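Local coordinates for hypothetical protein TTMA177 (Thermus thermophilus phage TMA, PDB 2ZDJ), which is of unknown function, a small phage protein of alpha and beta class with a cystatin-like fold, at residues 15-20 and 39-44; 50-55 and 63-68. All blocks are in the same frame, centred on the assembly; numbering follows the deposited sequence.

Contact 1: 15-20 and 39-44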
loop_
_atom_site.group_PDB
_atom_site.type_symbol
_atom_site.label_atom_id
_atom_site.label_comp_id
_atom_site.label_asym_id
_atom_site.label_seq_id
_atom_site.Cartn_x
_atom_site.Cartn_y
_atom_site.Cartn_z
ATOM N N THR A 15 -2.717 -2.133 7.154
ATOM C CA THR A 15 -3.910 -2.836 6.682
ATOM C C THR A 15 -3.817 -3.081 5.171
ATOM O O THR A 15 -3.407 -2.206 4.410
ATOM C CB THR A 15 -5.169 -2.031 6.990
ATOM O OG1 THR A 15 -5.335 -1.954 8.410
ATOM C CG2 THR A 15 -6.391 -2.690 6.379
ATOM N N LEU A 16 -4.177 -4.291 4.752
ATOM C CA LEU A 16 -4.134 -4.671 3.349
ATOM C C LEU A 16 -5.398 -4.239 2.623
ATOM O O LEU A 16 -6.500 -4.410 3.132
ATOM C CB LEU A 16 -3.966 -6.183 3.224
ATOM C CG LEU A 16 -3.992 -6.774 1.810
ATOM C CD1 LEU A 16 -2.735 -6.383 1.064
ATOM C CD2 LEU A 16 -4.094 -8.297 1.897
ATOM N N ILE A 17 -5.229 -3.661 1.440
ATOM C CA ILE A 17 -6.355 -3.219 0.630
ATOM C C ILE A 17 -6.223 -3.928 -0.711
ATOM O O ILE A 17 -5.201 -3.785 -1.396
ATOM C CB ILE A 17 -6.325 -1.687 0.361
ATOM C CG1 ILE A 17 -6.295 -0.903 1.678
ATOM C CG2 ILE A 17 -7.517 -1.290 -0.483
ATOM C CD1 ILE A 17 -7.453 -1.112 2.552
ATOM N N GLN A 18 -7.241 -4.701 -1.076
ATOM C CA GLN A 18 -7.232 -5.423 -2.347
ATOM C C GLN A 18 -8.376 -5.022 -3.268
ATOM O O GLN A 18 -8.289 -5.203 -4.473
ATOM C CB GLN A 18 -7.278 -6.937 -2.113
ATOM C CG GLN A 18 -5.964 -7.528 -1.616
ATOM C CD GLN A 18 -6.047 -9.028 -1.367
ATOM O OE1 GLN A 18 -6.833 -9.488 -0.541
ATOM N NE2 GLN A 18 -5.227 -9.796 -2.082
ATOM N N ASP A 19 -9.451 -4.483 -2.706
ATOM C CA ASP A 19 -10.572 -4.083 -3.540
ATOM C C ASP A 19 -10.145 -3.108 -4.622
ATOM O O ASP A 19 -9.751 -1.976 -4.342
ATOM C CB ASP A 19 -11.684 -3.436 -2.723
ATOM C CG ASP A 19 -12.775 -2.859 -3.612
ATOM O OD1 ASP A 19 -13.416 -3.644 -4.347
ATOM O OD2 ASP A 19 -12.977 -1.624 -3.598
ATOM N N SER A 20 -10.249 -3.563 -5.863
ATOM C CA SER A 20 -9.890 -2.771 -7.033
ATOM C C SER A 20 -10.350 -1.316 -6.971
ATOM O O SER A 20 -9.576 -0.398 -7.236
ATOM C CB SER A 20 -10.475 -3.430 -8.287
ATOM O OG SER A 20 -10.216 -2.656 -9.445
ATOM N N LEU A 39 -2.650 -2.670 -1.882
ATOM C CA LEU A 39 -1.982 -1.662 -1.082
ATOM C C LEU A 39 -1.881 -2.084 0.366
ATOM O O LEU A 39 -2.640 -2.926 0.838
ATOM C CB LEU A 39 -2.758 -0.350 -1.153
ATOM C CG LEU A 39 -2.998 0.269 -2.534
ATOM C CD1 LEU A 39 -3.942 1.441 -2.406
ATOM C CD2 LEU A 39 -1.664 0.718 -3.136
ATOM N N PHE A 40 -0.901 -1.512 1.051
ATOM C CA PHE A 40 -0.705 -1.724 2.469
ATOM C C PHE A 40 -0.787 -0.282 2.935
ATOM O O PHE A 40 -0.007 0.577 2.495
ATOM C CB PHE A 40 0.671 -2.323 2.757
ATOM C CG PHE A 40 0.717 -3.824 2.639
ATOM C CD1 PHE A 40 0.255 -4.626 3.674
ATOM C CD2 PHE A 40 1.229 -4.433 1.498
ATOM C CE1 PHE A 40 0.304 -6.020 3.580
ATOM C CE2 PHE A 40 1.282 -5.831 1.389
ATOM C CZ PHE A 40 0.821 -6.622 2.432
ATOM N N VAL A 41 -1.757 0.004 3.787
ATOM C CA VAL A 41 -1.922 1.368 4.247
ATOM C C VAL A 41 -1.844 1.489 5.757
ATOM O O VAL A 41 -2.299 0.611 6.490
ATOM C CB VAL A 41 -3.296 1.934 3.817
ATOM C CG1 VAL A 41 -3.422 1.964 2.302
ATOM C CG2 VAL A 41 -4.396 1.076 4.403
ATOM N N LYS A 42 -1.243 2.573 6.224
ATOM C CA LYS A 42 -1.203 2.817 7.650
ATOM C C LYS A 42 -2.104 4.023 7.815
ATOM O O LYS A 42 -1.882 5.075 7.210
ATOM C CB LYS A 42 0.201 3.135 8.148
ATOM C CG LYS A 42 0.203 3.781 9.539
ATOM C CD LYS A 42 1.380 3.343 10.398
ATOM C CE LYS A 42 2.715 3.585 9.726
ATOM N NZ LYS A 42 3.844 3.131 10.578
ATOM N N VAL A 43 -3.139 3.856 8.619
ATOM C CA VAL A 43 -4.087 4.924 8.858
ATOM C C VAL A 43 -3.693 5.650 10.132
ATOM O O VAL A 43 -3.395 5.019 11.145
ATOM C CB VAL A 43 -5.513 4.351 8.979
ATOM C CG1 VAL A 43 -6.506 5.465 9.291
ATOM C CG2 VAL A 43 -5.889 3.656 7.668
ATOM N N GLY A 44 -3.662 6.977 10.070
ATOM C CA GLY A 44 -3.295 7.748 11.244
ATOM C C GLY A 44 -4.091 9.032 11.395
ATOM O O GLY A 44 -4.158 9.829 10.462
#
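Leu16 lays its CD1 methyl over one face of the Phe40 ring, 4.0 Å from the ring centroid and shifted toward the rim near CZ. This CH-pi contact marks the non-hydrogen-bonded pair of an antiparallel ladder in which the short strand 15-17, outermost in the sheet of this cystatin-like fold, runs beside strand 38-44. The ladder illustrates how antiparallel pairing sends successive residues to opposite faces, here one against loops and the other against a helix. Leu16 CG stands anti to the backbone N (chi1 176°), and this torsion, with chi2 at 70°, places CD1 above the aromatic plane. Phe10 stacks with the same ring, and Pro59 touches Leu16, so loop residues pack on this face too.

The pairs on either side of Leu16 and Phe40 are hydrogen-bonded. Thr15 and Val41 exchange two backbone bonds, Thr15 N to Val41 O and Val41 N to Thr15 O, the second the straighter at 169°. Ile17 and Leu39 repeat the pattern, with Ile17 N 2.8 Å from Leu39 O and Leu39 N giving its hydrogen to Ile17 O.

Side chains of these flanking pairs cover the other face, the one beneath helix 20-30. Ile17 and Val41 meet there at about a right angle, Ile17 CG1 lying 3.9 Å from Val41 CG2, while Ile17 CB faces Leu39 CB at 4.1 Å. Val23 of the helix touches both Ile17 and Leu39, giving the edge strand a share in the helix-to-sheet interface. Past the strand, Asp19 takes the N-cap position of that helix. Two CA-H...O contacts accompany the backbone bonds, from Phe40 CA to Thr15 O and from Leu16 CA to Leu39 O, the latter 3.4 Å.

Contact 2: 50-55 and 63-68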
loop_
_atom_site.group_PDB
_atom_site.type_symbol
_atom_site.label_atom_id
_atom_site.label_comp_id
_atom_site.label_asym_id
_atom_site.label_seq_id
_atom_site.Cartn_x
_atom_site.Cartn_y
_atom_site.Cartn_z
ATOM N N GLU A 50 0.411 6.385 5.610
ATOM C CA GLU A 50 1.315 5.739 4.676
ATOM C C GLU A 50 0.523 4.914 3.678
ATOM O O GLU A 50 -0.557 4.396 3.988
ATOM C CB GLU A 50 2.309 4.818 5.412
ATOM C CG GLU A 50 3.433 5.532 6.156
ATOM C CD GLU A 50 4.340 4.572 6.941
ATOM O OE1 GLU A 50 4.722 3.503 6.411
ATOM O OE2 GLU A 50 4.684 4.897 8.089
ATOM N N VAL A 51 1.053 4.815 2.468
ATOM C CA VAL A 51 0.439 4.003 1.432
ATOM C C VAL A 51 1.564 3.323 0.651
ATOM O O VAL A 51 2.465 3.976 0.129
ATOM C CB VAL A 51 -0.443 4.850 0.472
ATOM C CG1 VAL A 51 -1.020 3.972 -0.618
ATOM C CG2 VAL A 51 -1.579 5.504 1.254
ATOM N N TRP A 52 1.522 2.000 0.601
ATOM C CA TRP A 52 2.533 1.239 -0.124
ATOM C C TRP A 52 1.852 0.309 -1.107
ATOM O O TRP A 52 0.762 -0.193 -0.841
ATOM C CB TRP A 52 3.335 0.355 0.824
ATOM C CG TRP A 52 4.081 1.045 1.888
ATOM C CD1 TRP A 52 3.568 1.637 3.006
ATOM C CD2 TRP A 52 5.504 1.121 2.008
ATOM N NE1 TRP A 52 4.587 2.071 3.822
ATOM C CE2 TRP A 52 5.786 1.767 3.231
ATOM C CE3 TRP A 52 6.572 0.699 1.200
ATOM C CZ2 TRP A 52 7.098 2.003 3.671
ATOM C CZ3 TRP A 52 7.878 0.932 1.636
ATOM C CH2 TRP A 52 8.127 1.579 2.863
ATOM N N GLY A 53 2.501 0.040 -2.232
ATOM C CA GLY A 53 1.894 -0.875 -3.176
ATOM C C GLY A 53 2.788 -2.027 -3.582
ATOM O O GLY A 53 4.012 -1.962 -3.457
ATOM N N ILE A 54 2.157 -3.107 -4.022
ATOM C CA ILE A 54 2.874 -4.263 -4.522
ATOM C C ILE A 54 2.202 -4.515 -5.856
ATOM O O ILE A 54 0.997 -4.282 -6.011
ATOM C CB ILE A 54 2.779 -5.527 -3.597
ATOM C CG1 ILE A 54 1.345 -6.041 -3.481
ATOM C CG2 ILE A 54 3.355 -5.210 -2.229
ATOM C CD1 ILE A 54 0.505 -5.294 -2.512
ATOM N N ASP A 55 2.976 -4.963 -6.833
ATOM C CA ASP A 55 2.435 -5.200 -8.163
ATOM C C ASP A 55 1.583 -6.459 -8.287
ATOM O O ASP A 55 0.968 -6.705 -9.325
ATOM C CB ASP A 55 3.585 -5.188 -9.168
ATOM C CG ASP A 55 4.215 -3.804 -9.291
ATOM O OD1 ASP A 55 5.438 -3.702 -9.539
ATOM O OD2 ASP A 55 3.472 -2.808 -9.142
ATOM N N LEU A 63 7.514 -10.465 -1.513
ATOM C CA LEU A 63 7.351 -9.369 -2.455
ATOM C C LEU A 63 7.885 -8.080 -1.860
ATOM O O LEU A 63 7.901 -7.895 -0.642
ATOM C CB LEU A 63 5.879 -9.185 -2.815
ATOM C CG LEU A 63 5.234 -10.267 -3.679
ATOM C CD1 LEU A 63 3.795 -9.867 -4.005
ATOM C CD2 LEU A 63 6.039 -10.433 -4.967
ATOM N N GLU A 64 8.326 -7.184 -2.727
ATOM C CA GLU A 64 8.852 -5.918 -2.272
ATOM C C GLU A 64 7.865 -4.796 -2.571
ATOM O O GLU A 64 7.564 -4.505 -3.724
ATOM C CB GLU A 64 10.179 -5.632 -2.950
ATOM C CG GLU A 64 10.971 -4.566 -2.246
ATOM C CD GLU A 64 12.315 -4.303 -2.900
ATOM O OE1 GLU A 64 12.338 -3.724 -4.010
ATOM O OE2 GLU A 64 13.344 -4.682 -2.296
ATOM N N ALA A 65 7.368 -4.172 -1.517
ATOM C CA ALA A 65 6.408 -3.082 -1.644
ATOM C C ALA A 65 7.131 -1.769 -1.841
ATOM O O ALA A 65 8.270 -1.594 -1.389
ATOM C CB ALA A 65 5.523 -3.008 -0.382
ATOM N N TYR A 66 6.469 -0.848 -2.533
ATOM C CA TYR A 66 7.042 0.465 -2.782
ATOM C C TYR A 66 6.137 1.539 -2.190
ATOM O O TYR A 66 4.924 1.477 -2.339
ATOM C CB TYR A 66 7.257 0.686 -4.288
ATOM C CG TYR A 66 6.118 0.238 -5.185
ATOM C CD1 TYR A 66 6.033 -1.080 -5.644
ATOM C CD2 TYR A 66 5.154 1.146 -5.613
ATOM C CE1 TYR A 66 5.008 -1.477 -6.527
ATOM C CE2 TYR A 66 4.136 0.764 -6.482
ATOM C CZ TYR A 66 4.070 -0.540 -6.941
ATOM O OH TYR A 66 3.082 -0.874 -7.838
ATOM N N ARG A 67 6.738 2.507 -1.502
ATOM C CA ARG A 67 5.999 3.583 -0.846
ATOM C C ARG A 67 5.472 4.640 -1.817
ATOM O O ARG A 67 6.224 5.194 -2.613
ATOM C CB ARG A 67 6.888 4.244 0.215
ATOM C CG ARG A 67 6.428 5.619 0.640
ATOM C CD ARG A 67 5.841 5.660 2.036
ATOM N NE ARG A 67 6.857 5.809 3.060
ATOM C CZ ARG A 67 6.699 6.511 4.181
ATOM N NH1 ARG A 67 5.564 7.145 4.434
ATOM N NH2 ARG A 67 7.687 6.576 5.062
ATOM N N LEU A 68 4.178 4.928 -1.725
ATOM C CA LEU A 68 3.539 5.899 -2.603
ATOM C C LEU A 68 3.164 7.151 -1.830
ATOM O O LEU A 68 2.905 8.199 -2.414
ATOM C CB LEU A 68 2.306 5.265 -3.227
ATOM C CG LEU A 68 2.675 4.073 -4.114
ATOM C CD1 LEU A 68 1.441 3.315 -4.582
ATOM C CD2 LEU A 68 3.457 4.621 -5.307
HETATM O O HOH W 1 5.466 -5.085 -5.940
#
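The indole of Trp52 carries Arg67 CB over one face, 3.6 Å from the centroid of the six-membered ring, and receives Glu50 OE1 at its edge. There Trp52 NE1 donates a nearly straight bond, 3.0 Å long, to the anti lone pair of that oxygen, in the ring plane. Arg67 bends at chi2 and chi3, which leaves its guanidinium plane 21° from that of the indole. Glu50 OE1 stands above the guanidinium's centre, 4.2 Å from Arg67 NH1, where no N-H points at it. Any attraction between them is probably electrostatic only: NH1 forms its salt bridge with the terminal carboxylate of Lys69, while OE1 also bonds Tyr14.

The Tyr66 ring has Gly53 O over one face, 3.1 Å above the plane and toward the rim, and Leu68 CD2 at its edge. With CG between the backbone N and carbonyl carbon (chi1 43°), the phenol swings across Gly53, which has no side chain to obstruct it. Tyr66 OH is modelled 2.4 Å from Asp55 OD2, too short to be taken at face value, so the length of this hydrogen bond is doubtful.

Between these groups, which lie on opposite faces, the backbones form a beta hairpin. Trp52 and Arg67 are its non-hydrogen-bonded pair, Gly53 and Tyr66 the hydrogen-bonded one, and Leu68 N adds a bond of 2.7 Å to Val51 O. A water links the backbones further along, accepting from Asp55 N and donating to Glu64 O. Ile54 CG2 packs against Ala65 CB at 3.6 Å.

Strand 64-67 has strand 4-6 along its other side, and strand 47-54 has strand 38-44. Helix 20-30 covers the Val51 and Leu68 side chains through Ile30, whereas Trp52 points to the opposite face, where Phe10 meets it edge-to-face and Lys5 of strand 4-6 touches it.

In the fold
Contacts 1 and 2 are two seams of one antiparallel sheet, separated by the pairing of strands 38-44 and 47-54, their centres about 10 Å apart. That middle pairing joins them: Phe40 O probably accepts a hydrogen bond from Trp52 N, and Lys42 NZ forms a salt bridge to Glu50 OE2. Both contacts are partly buried. In contact 1 the inner strand supplies the buried residues and the edge strand the more exposed ones; its side-chain chemistry is aliphatic apart from one ring. Contact 2 buries nearly twice the area, 635 against 334 Å², and mixes aromatic, charged and water-mediated links. Helix 20-30 packs over both, while Phe10 reaches Phe40 and Trp52 on the other face.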